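Local coordinates for protein glutathione peroxidase (Schistosoma mansoni, PDB 2WGR) that catalyses the reduction of hydrogen peroxide to water by glutathione, which it oxidises to glutathione disulfide, at residues Val39-Gly44 / Gly77-Ala82; Ser43-Lys48 / Trp132-Phe137. All blocks are in the same frame, centred on the assembly; numbering follows the deposited sequence. Where two conformers were deposited one is given.

Contacts 1 and 2 share Ser43 and Gly44 and have centres 10 Å apart. By similarity Ser43 is the active-site position, and it is a changed residue in this structure. In contact 1 the loop 77-82 reaches it through Gln78; in contact 2 the segment 132-137 approaches it with Asn133 and Phe134. Segments 77-82 and 132-137 also meet each other, Gln78 OE1 lying 2.8 Å from Asn133 ND2. A probable hydrogen bond of 2.7 Å from Thr46 OG1 to Ala40 O ties the turn of contact 2 to the loop of contact 1. The pyrophosphate touches contact 2 at one conformer of Ser135 but lies about 13 Å from the side chain of Val39 in contact 1 (nearest atoms).

Contact 1. Residues Val39-Gly44 / Gly77-Ala82; sequences VACKSG and GQEPWA
Lys42 CD stands 3.6 Å above the plane of the Trp81 indole but is displaced to its rim, so it meets the ring obliquely. Cys41 also approaches this ring obliquely, its CB 3.5 Å from Trp81 CZ3 and its SG 4.9 Å from the centroid of the six-membered ring, a sulfur-aromatic contact. Phe89 of helix 83-94 also meets the indole. The second flat group is the Glu79 carboxylate: CG stands opposite the backbone N (chi1 -169°) and the chain then folds at chi2, which carries the acid back to the 39-44 backbone. There OE2 accepts from Cys41 N at 2.8 Å, with the donor 48° out of the carboxylate plane. Next to it Lys42 N donates to Gln78 O (3.0 Å), in the carbonyl plane. The extended Gln78 side chain passes Lys42 O and sets OE1 3.2 Å from Ser43 CB. At the outer margin, water 1 accepts from Lys42 NZ and donates to Gly77 O. The loop after strand 33-39 is thus held against the loop leading into helix 83-94, an arrangement consistent with the glutathione peroxidase active site, where a glutamine stands beside the catalytic selenocysteine position.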
ATOM      1  N   VAL A  39      -2.376  -2.088   5.708  1.00  4.39           N
ATOM      2  CA  VAL A  39      -1.658  -2.008   6.982  1.00  5.23           C
ATOM      3  C   VAL A  39      -2.596  -2.185   8.201  1.00  5.94           C
ATOM      4  O   VAL A  39      -3.813  -2.126   8.082  1.00  5.86           O
ATOM      5  CB  VAL A  39      -0.876  -0.650   7.128  1.00  5.82           C
ATOM      6  CG1 VAL A  39       0.189  -0.488   6.023  1.00  5.12           C
ATOM      7  CG2 VAL A  39      -1.808   0.553   7.134  1.00  5.35           C
ATOM      8  N   ALA A  40      -1.975  -2.405   9.353  1.00  5.52           N
ATOM      9  CA  ALA A  40      -2.687  -2.549  10.628  1.00  6.90           C
ATOM     10  C   ALA A  40      -1.704  -2.179  11.724  1.00  7.51           C
ATOM     11  O   ALA A  40      -0.520  -2.548  11.632  1.00  8.16           O
ATOM     12  CB  ALA A  40      -3.135  -3.963  10.824  1.00  6.83           C
ATOM     13  N   CYS A  41      -2.203  -1.506  12.773  1.00  7.12           N
ATOM     14  CA  CYS A  41      -1.363  -1.063  13.899  1.00  8.39           C
ATOM     15  C   CYS A  41      -1.152  -2.121  14.974  1.00  8.85           C
ATOM     16  O   CYS A  41      -0.173  -2.050  15.712  1.00  8.92           O
ATOM     17  CB  CYS A  41      -1.967   0.168  14.585  1.00  8.87           C
ATOM     18  SG  CYS A  41      -1.964   1.655  13.592  1.00 11.96           S
ATOM     19  N   LYS A  42      -2.060  -3.080  15.053  1.00  9.53           N
ATOM     20  CA  LYS A  42      -2.102  -3.964  16.247  1.00 10.77           C
ATOM     21  C   LYS A  42      -1.711  -5.377  15.887  1.00 11.24           C
ATOM     22  O   LYS A  42      -2.375  -6.339  16.279  1.00 12.18           O
ATOM     23  CB  LYS A  42      -3.488  -3.916  16.900  1.00 11.55           C
ATOM     24  CG  LYS A  42      -3.812  -2.550  17.482  1.00 13.63           C
ATOM     25  CD  LYS A  42      -5.141  -2.574  18.240  1.00 16.95           C
ATOM     26  CE  LYS A  42      -5.035  -3.376  19.525  1.00 20.64           C
ATOM     27  NZ  LYS A  42      -6.422  -3.669  20.042  0.80 21.57           N
ATOM     28  N   SER A  43      -0.639  -5.509  15.104  1.00 12.14           N
ATOM     29  CA  SER A  43      -0.179  -6.844  14.716  1.00 12.48           C
ATOM     30  C   SER A  43       1.289  -7.059  15.048  1.00 12.61           C
ATOM     31  O   SER A  43       2.053  -6.101  15.166  1.00 11.52           O
ATOM     32  CB  SER A  43      -0.482  -7.105  13.246  1.00 13.51           C
ATOM     33  OG  SER A  43       0.647  -6.922  12.431  1.00 15.83           O
ATOM     34  N   GLY A  44       1.657  -8.326  15.238  1.00 12.36           N
ATOM     35  CA  GLY A  44       3.043  -8.693  15.525  1.00 12.73           C
ATOM     36  C   GLY A  44       3.984  -8.362  14.370  1.00 11.93           C
ATOM     37  O   GLY A  44       5.198  -8.296  14.554  1.00 12.35           O
ATOM     38  N   GLY A  77      -9.162  -8.157  13.211  1.00  9.21           N
ATOM     39  CA  GLY A  77      -9.548  -6.879  13.841  1.00  9.67           C
ATOM     40  C   GLY A  77      -8.344  -6.101  14.359  1.00  9.58           C
ATOM     41  O   GLY A  77      -8.388  -5.478  15.443  1.00 10.17           O
ATOM     42  N   GLN A  78      -7.288  -6.070  13.549  1.00  8.22           N
ATOM     43  CA  GLN A  78      -6.002  -5.497  14.016  1.00  7.85           C
ATOM     44  C   GLN A  78      -5.770  -4.055  13.566  1.00  7.49           C
ATOM     45  O   GLN A  78      -4.701  -3.482  13.788  1.00  8.11           O
ATOM     46  CB  GLN A  78      -4.866  -6.427  13.606  1.00  7.88           C
ATOM     47  CG  GLN A  78      -4.925  -7.712  14.471  1.00  9.28           C
ATOM     48  CD  GLN A  78      -3.966  -8.798  14.043  1.00 12.90           C
ATOM     49  OE1 GLN A  78      -3.260  -8.686  13.052  1.00 12.00           O
ATOM     50  NE2 GLN A  78      -3.968  -9.892  14.804  1.00 14.90           N
ATOM     51  N   GLU A  79      -6.799  -3.455  12.951  1.00  7.00           N
ATOM     52  CA  GLU A  79      -6.801  -2.009  12.696  1.00  7.30           C
ATOM     53  C   GLU A  79      -8.116  -1.373  13.201  1.00  6.49           C
ATOM     54  O   GLU A  79      -8.881  -0.806  12.423  1.00  6.36           O
ATOM     55  CB  GLU A  79      -6.570  -1.734  11.194  1.00  7.64           C
ATOM     56  CG  GLU A  79      -6.303  -0.244  10.896  1.00  7.66           C
ATOM     57  CD  GLU A  79      -4.884   0.174  11.266  1.00  9.30           C
ATOM     58  OE1 GLU A  79      -4.119   0.568  10.369  1.00 11.48           O
ATOM     59  OE2 GLU A  79      -4.511   0.065  12.454  1.00  8.45           O
ATOM     60  N   PRO A  80      -8.416  -1.512  14.507  1.00  7.46           N
ATOM     61  CA  PRO A  80      -9.724  -1.017  15.006  1.00  7.50           C
ATOM     62  C   PRO A  80      -9.887   0.499  15.113  1.00  7.66           C
ATOM     63  O   PRO A  80     -11.015   0.975  15.033  1.00  8.41           O
ATOM     64  CB  PRO A  80      -9.822  -1.648  16.410  1.00  7.87           C
ATOM     65  CG  PRO A  80      -8.395  -1.768  16.840  1.00  7.73           C
ATOM     66  CD  PRO A  80      -7.624  -2.141  15.575  1.00  7.30           C
ATOM     67  N   TRP A  81      -8.786   1.236  15.273  1.00  8.20           N
ATOM     68  CA  TRP A  81      -8.845   2.660  15.593  1.00  9.33           C
ATOM     69  C   TRP A  81      -9.365   3.541  14.468  1.00  9.18           C
ATOM     70  O   TRP A  81      -9.340   3.156  13.289  1.00  9.30           O
ATOM     71  CB  TRP A  81      -7.480   3.178  16.011  1.00  9.04           C
ATOM     72  CG  TRP A  81      -6.879   2.419  17.156  1.00  9.35           C
ATOM     73  CD1 TRP A  81      -7.544   1.831  18.225  1.00 11.22           C
ATOM     74  CD2 TRP A  81      -5.495   2.232  17.392  1.00 10.36           C
ATOM     75  NE1 TRP A  81      -6.630   1.234  19.076  1.00 11.88           N
ATOM     76  CE2 TRP A  81      -5.366   1.472  18.595  1.00 11.17           C
ATOM     77  CE3 TRP A  81      -4.334   2.597  16.688  1.00 10.72           C
ATOM     78  CZ2 TRP A  81      -4.120   1.087  19.103  1.00 12.75           C
ATOM     79  CZ3 TRP A  81      -3.101   2.204  17.198  1.00 11.86           C
ATOM     80  CH2 TRP A  81      -3.003   1.469  18.394  1.00 11.93           C
ATOM     81  N   ALA A  82      -9.815   4.733  14.852  1.00  9.96           N
ATOM     82  CA  ALA A  82     -10.153   5.771  13.885  1.00  9.56           C
ATOM     83  C   ALA A  82      -8.877   6.364  13.261  1.00  8.43           C
ATOM     84  O   ALA A  82      -7.760   6.271  13.816  1.00  8.13           O
ATOM     85  CB  ALA A  82     -10.971   6.876  14.566  1.00  9.95           C
TER
HETATM   86  O   HOH W   1      -6.740  -5.823  17.858  1.00 24.28           O

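Contact 2. Residues Ser43-Lys48 / Trp132-Phe137; sequences SGATDK and WNFSKF. With POP (pyrophosphate 2-), chain B.
Ser43 and Ala45 face Asn133 and Phe134 at CA-CA distances of 8.1 and 8.0 Å respectively, the first segment making a type I turn from Ser43 to Thr46 before helix 46-60. The Phe134 ring reaches across from 132-137, its CE2 toward Ser43 and Thr46. Ser43 OG lies at the ring edge, in its plane, 3.7 Å from Phe134 CE2, and Thr46 OG1 is equally close to the same carbon, also near the plane. The two hydroxyls belong to a capping box: Ala45 N donates to Ser43 OG, and Ser43 N to Thr46 OG1 (3.1 Å). Thr46 OG1 has its strongest partner in Ala40 O; its chi1 of -62° turns this oxygen back toward Ser43 N and the Phe134 edge. Water 2 bridges the segments, hydrogen-bonded to Ser43 OG and accepting from Asn133 ND2 at 3.1 Å. Further along, Ser135 OG, in one of its two conformers, donates to O4 of the pyrophosphate (2.8 Å), also bonded by Lys131 N, Thr125 OG1 and Arg148 NE. Lys136 NZ reaches back to Phe134 O at 2.7 Å, in the carbonyl plane, and bonds Asn49 of helix 46-60 as well. Phe134 packs between the turn leading into that helix and Val37 and Val39 of strand 33-39, just before its own chain enters strand 136-139, antiparallel to 33-39 in the thioredoxin-like sheet.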
ATOM      1  N   SER A  43      -0.639  -5.509  15.104  1.00 12.14           N
ATOM      2  CA  SER A  43      -0.179  -6.844  14.716  1.00 12.48           C
ATOM      3  C   SER A  43       1.289  -7.059  15.048  1.00 12.61           C
ATOM      4  O   SER A  43       2.053  -6.101  15.166  1.00 11.52           O
ATOM      5  CB  SER A  43      -0.482  -7.105  13.246  1.00 13.51           C
ATOM      6  OG  SER A  43       0.647  -6.922  12.431  1.00 15.83           O
ATOM      7  N   GLY A  44       1.657  -8.326  15.238  1.00 12.36           N
ATOM      8  CA  GLY A  44       3.043  -8.693  15.525  1.00 12.73           C
ATOM      9  C   GLY A  44       3.984  -8.362  14.370  1.00 11.93           C
ATOM     10  O   GLY A  44       5.198  -8.296  14.554  1.00 12.35           O
ATOM     11  N   ALA A  45       3.415  -8.154  13.187  1.00 11.50           N
ATOM     12  CA  ALA A  45       4.204  -7.792  11.973  1.00 10.52           C
ATOM     13  C   ALA A  45       4.304  -6.287  11.708  1.00 10.34           C
ATOM     14  O   ALA A  45       5.026  -5.838  10.816  1.00  9.36           O
ATOM     15  CB  ALA A  45       3.641  -8.524  10.734  1.00 11.42           C
ATOM     16  N   THR A  46       3.578  -5.502  12.505  1.00  8.22           N
ATOM     17  CA  THR A  46       3.510  -4.060  12.341  1.00  8.00           C
ATOM     18  C   THR A  46       4.888  -3.381  12.406  1.00  8.15           C
ATOM     19  O   THR A  46       5.228  -2.594  11.534  1.00  8.30           O
ATOM     20  CB  THR A  46       2.512  -3.451  13.344  1.00  8.06           C
ATOM     21  OG1 THR A  46       1.201  -3.993  13.074  1.00  6.84           O
ATOM     22  CG2 THR A  46       2.495  -1.890  13.296  1.00  8.64           C
ATOM     23  N   ASP A  47       5.673  -3.683  13.432  1.00  7.94           N
ATOM     24  CA  ASP A  47       6.952  -2.979  13.609  1.00  8.25           C
ATOM     25  C   ASP A  47       7.885  -3.190  12.400  1.00  8.08           C
ATOM     26  O   ASP A  47       8.466  -2.224  11.888  1.00  7.80           O
ATOM     27  CB  ASP A  47       7.674  -3.517  14.855  1.00  9.07           C
ATOM     28  CG  ASP A  47       7.163  -2.928  16.167  1.00 11.86           C
ATOM     29  OD1 ASP A  47       6.353  -1.978  16.197  1.00 15.51           O
ATOM     30  OD2 ASP A  47       7.620  -3.468  17.214  1.00 14.14           O
ATOM     31  N   LYS A  48       8.053  -4.441  11.971  1.00  7.99           N
ATOM     32  CA  LYS A  48       9.017  -4.745  10.902  1.00  7.80           C
ATOM     33  C   LYS A  48       8.581  -4.127   9.585  1.00  7.59           C
ATOM     34  O   LYS A  48       9.376  -3.518   8.884  1.00  7.00           O
ATOM     35  CB  LYS A  48       9.182  -6.263  10.732  1.00  8.94           C
ATOM     36  CG  LYS A  48      10.139  -6.644   9.635  1.00 10.91           C
ATOM     37  CD  LYS A  48      10.294  -8.151   9.550  1.00 17.31           C
ATOM     38  CE  LYS A  48      11.032  -8.554   8.308  1.00 20.54           C
ATOM     39  NZ  LYS A  48      11.076 -10.061   8.234  1.00 25.24           N
ATOM     40  N   TRP A 132      -3.682 -11.565   4.411  1.00  7.02           N
ATOM     41  CA  TRP A 132      -3.488 -11.083   5.771  1.00  7.03           C
ATOM     42  C   TRP A 132      -3.049  -9.604   5.702  1.00  7.16           C
ATOM     43  O   TRP A 132      -3.011  -9.015   4.612  1.00  6.22           O
ATOM     44  CB  TRP A 132      -2.464 -11.964   6.550  1.00  7.37           C
ATOM     45  CG  TRP A 132      -2.650 -11.877   8.023  1.00  8.16           C
ATOM     46  CD1 TRP A 132      -1.777 -11.362   8.931  1.00  8.28           C
ATOM     47  CD2 TRP A 132      -3.845 -12.225   8.765  1.00  7.77           C
ATOM     48  NE1 TRP A 132      -2.345 -11.393  10.205  1.00  8.90           N
ATOM     49  CE2 TRP A 132      -3.602 -11.914  10.122  1.00  9.35           C
ATOM     50  CE3 TRP A 132      -5.086 -12.769   8.404  1.00  7.89           C
ATOM     51  CZ2 TRP A 132      -4.559 -12.109  11.118  1.00  9.62           C
ATOM     52  CZ3 TRP A 132      -6.048 -12.976   9.399  1.00  9.75           C
ATOM     53  CH2 TRP A 132      -5.765 -12.646  10.743  1.00  8.56           C
ATOM     54  N   ASN A 133      -2.793  -8.998   6.859  1.00  7.15           N
ATOM     55  CA  ASN A 133      -2.195  -7.652   6.903  1.00  6.41           C
ATOM     56  C   ASN A 133      -0.854  -7.622   6.162  1.00  6.80           C
ATOM     57  O   ASN A 133      -0.123  -8.622   6.150  1.00  6.86           O
ATOM     58  CB  ASN A 133      -1.966  -7.203   8.341  1.00  7.51           C
ATOM     59  CG  ASN A 133      -3.217  -7.291   9.192  1.00  6.97           C
ATOM     60  OD1 ASN A 133      -4.252  -6.700   8.875  1.00  7.95           O
ATOM     61  ND2 ASN A 133      -3.127  -8.079  10.287  1.00  8.61           N
ATOM     62  N   PHE A 134      -0.574  -6.475   5.539  1.00  5.79           N
ATOM     63  CA  PHE A 134       0.717  -6.170   4.925  1.00  5.71           C
ATOM     64  C   PHE A 134       1.027  -6.988   3.660  1.00  5.09           C
ATOM     65  O   PHE A 134       2.184  -7.288   3.392  1.00  5.89           O
ATOM     66  CB  PHE A 134       1.881  -6.226   5.944  1.00  5.73           C
ATOM     67  CG  PHE A 134       1.720  -5.263   7.098  1.00  5.39           C
ATOM     68  CD1 PHE A 134       1.973  -3.918   6.916  1.00  4.15           C
ATOM     69  CD2 PHE A 134       1.308  -5.715   8.365  1.00  6.99           C
ATOM     70  CE1 PHE A 134       1.816  -2.976   7.978  1.00  5.49           C
ATOM     71  CE2 PHE A 134       1.159  -4.829   9.421  1.00  5.76           C
ATOM     72  CZ  PHE A 134       1.405  -3.448   9.241  1.00  5.19           C
ATOM     73  N   SER A 135       0.014  -7.254   2.832  1.00  4.67           N
ATOM     74  CA  SER A 135       0.301  -7.712   1.479  1.00  5.17           C
ATOM     75  C   SER A 135       0.756  -6.496   0.677  1.00  5.36           C
ATOM     76  O   SER A 135       0.404  -5.368   1.010  1.00  5.93           O
ATOM     77  CB  SER A 135      -0.970  -8.245   0.829  1.00  5.80           C
ATOM     78  OG  SER A 135      -1.450  -9.312   1.636  0.33  4.09           O
ATOM     79  N   LYS A 136       1.524  -6.730  -0.382  1.00  5.00           N
ATOM     80  CA  LYS A 136       2.097  -5.615  -1.167  1.00  4.88           C
ATOM     81  C   LYS A 136       1.804  -5.805  -2.645  1.00  5.03           C
ATOM     82  O   LYS A 136       1.901  -6.920  -3.188  1.00  5.18           O
ATOM     83  CB  LYS A 136       3.618  -5.534  -0.976  1.00  5.79           C
ATOM     84  CG  LYS A 136       4.090  -5.182   0.459  1.00  5.92           C
ATOM     85  CD  LYS A 136       4.416  -6.457   1.318  1.00  7.24           C
ATOM     86  CE  LYS A 136       4.820  -5.988   2.715  1.00  3.56           C
ATOM     87  NZ  LYS A 136       4.878  -7.132   3.697  1.00  5.91           N
ATOM     88  N   PHE A 137       1.481  -4.695  -3.304  1.00  5.93           N
ATOM     89  CA  PHE A 137       1.442  -4.653  -4.765  1.00  5.55           C
ATOM     90  C   PHE A 137       2.453  -3.626  -5.287  1.00  5.13           C
ATOM     91  O   PHE A 137       2.546  -2.529  -4.752  1.00  6.62           O
ATOM     92  CB  PHE A 137       0.062  -4.253  -5.314  1.00  5.32           C
ATOM     93  CG  PHE A 137      -1.015  -5.278  -5.056  1.00  5.71           C
ATOM     94  CD1 PHE A 137      -1.359  -6.202  -6.051  1.00  5.91           C
ATOM     95  CD2 PHE A 137      -1.669  -5.308  -3.823  1.00  6.05           C
ATOM     96  CE1 PHE A 137      -2.350  -7.153  -5.826  1.00  5.75           C
ATOM     97  CE2 PHE A 137      -2.647  -6.269  -3.557  1.00  6.56           C
ATOM     98  CZ  PHE A 137      -2.987  -7.191  -4.564  1.00  6.46           C
TER
HETATM   99  P1  POP B1170      -0.671 -14.174  -2.203  0.50 10.92           P
HETATM  100  O1  POP B1170      -2.075 -14.682  -2.462  0.50 10.62           O
HETATM  101  O2  POP B1170       0.224 -15.400  -2.146  0.50 10.03           O
HETATM  102  O3  POP B1170      -0.174 -13.311  -3.351  0.50 11.55           O
HETATM  103  O   POP B1170      -0.751 -13.350  -0.812  0.50 10.04           O
HETATM  104  P2  POP B1170      -1.597 -11.998  -1.040  0.50 12.12           P
HETATM  105  O4  POP B1170      -2.348 -11.551   0.164  0.50  5.14           O
HETATM  106  O5  POP B1170      -0.623 -10.950  -1.599  0.50  8.86           O
HETATM  107  O6  POP B1170      -2.587 -12.365  -2.116  0.50 12.69           O
HETATM  108  O   HOH W   2      -0.167  -8.961  10.586  1.00 15.29           O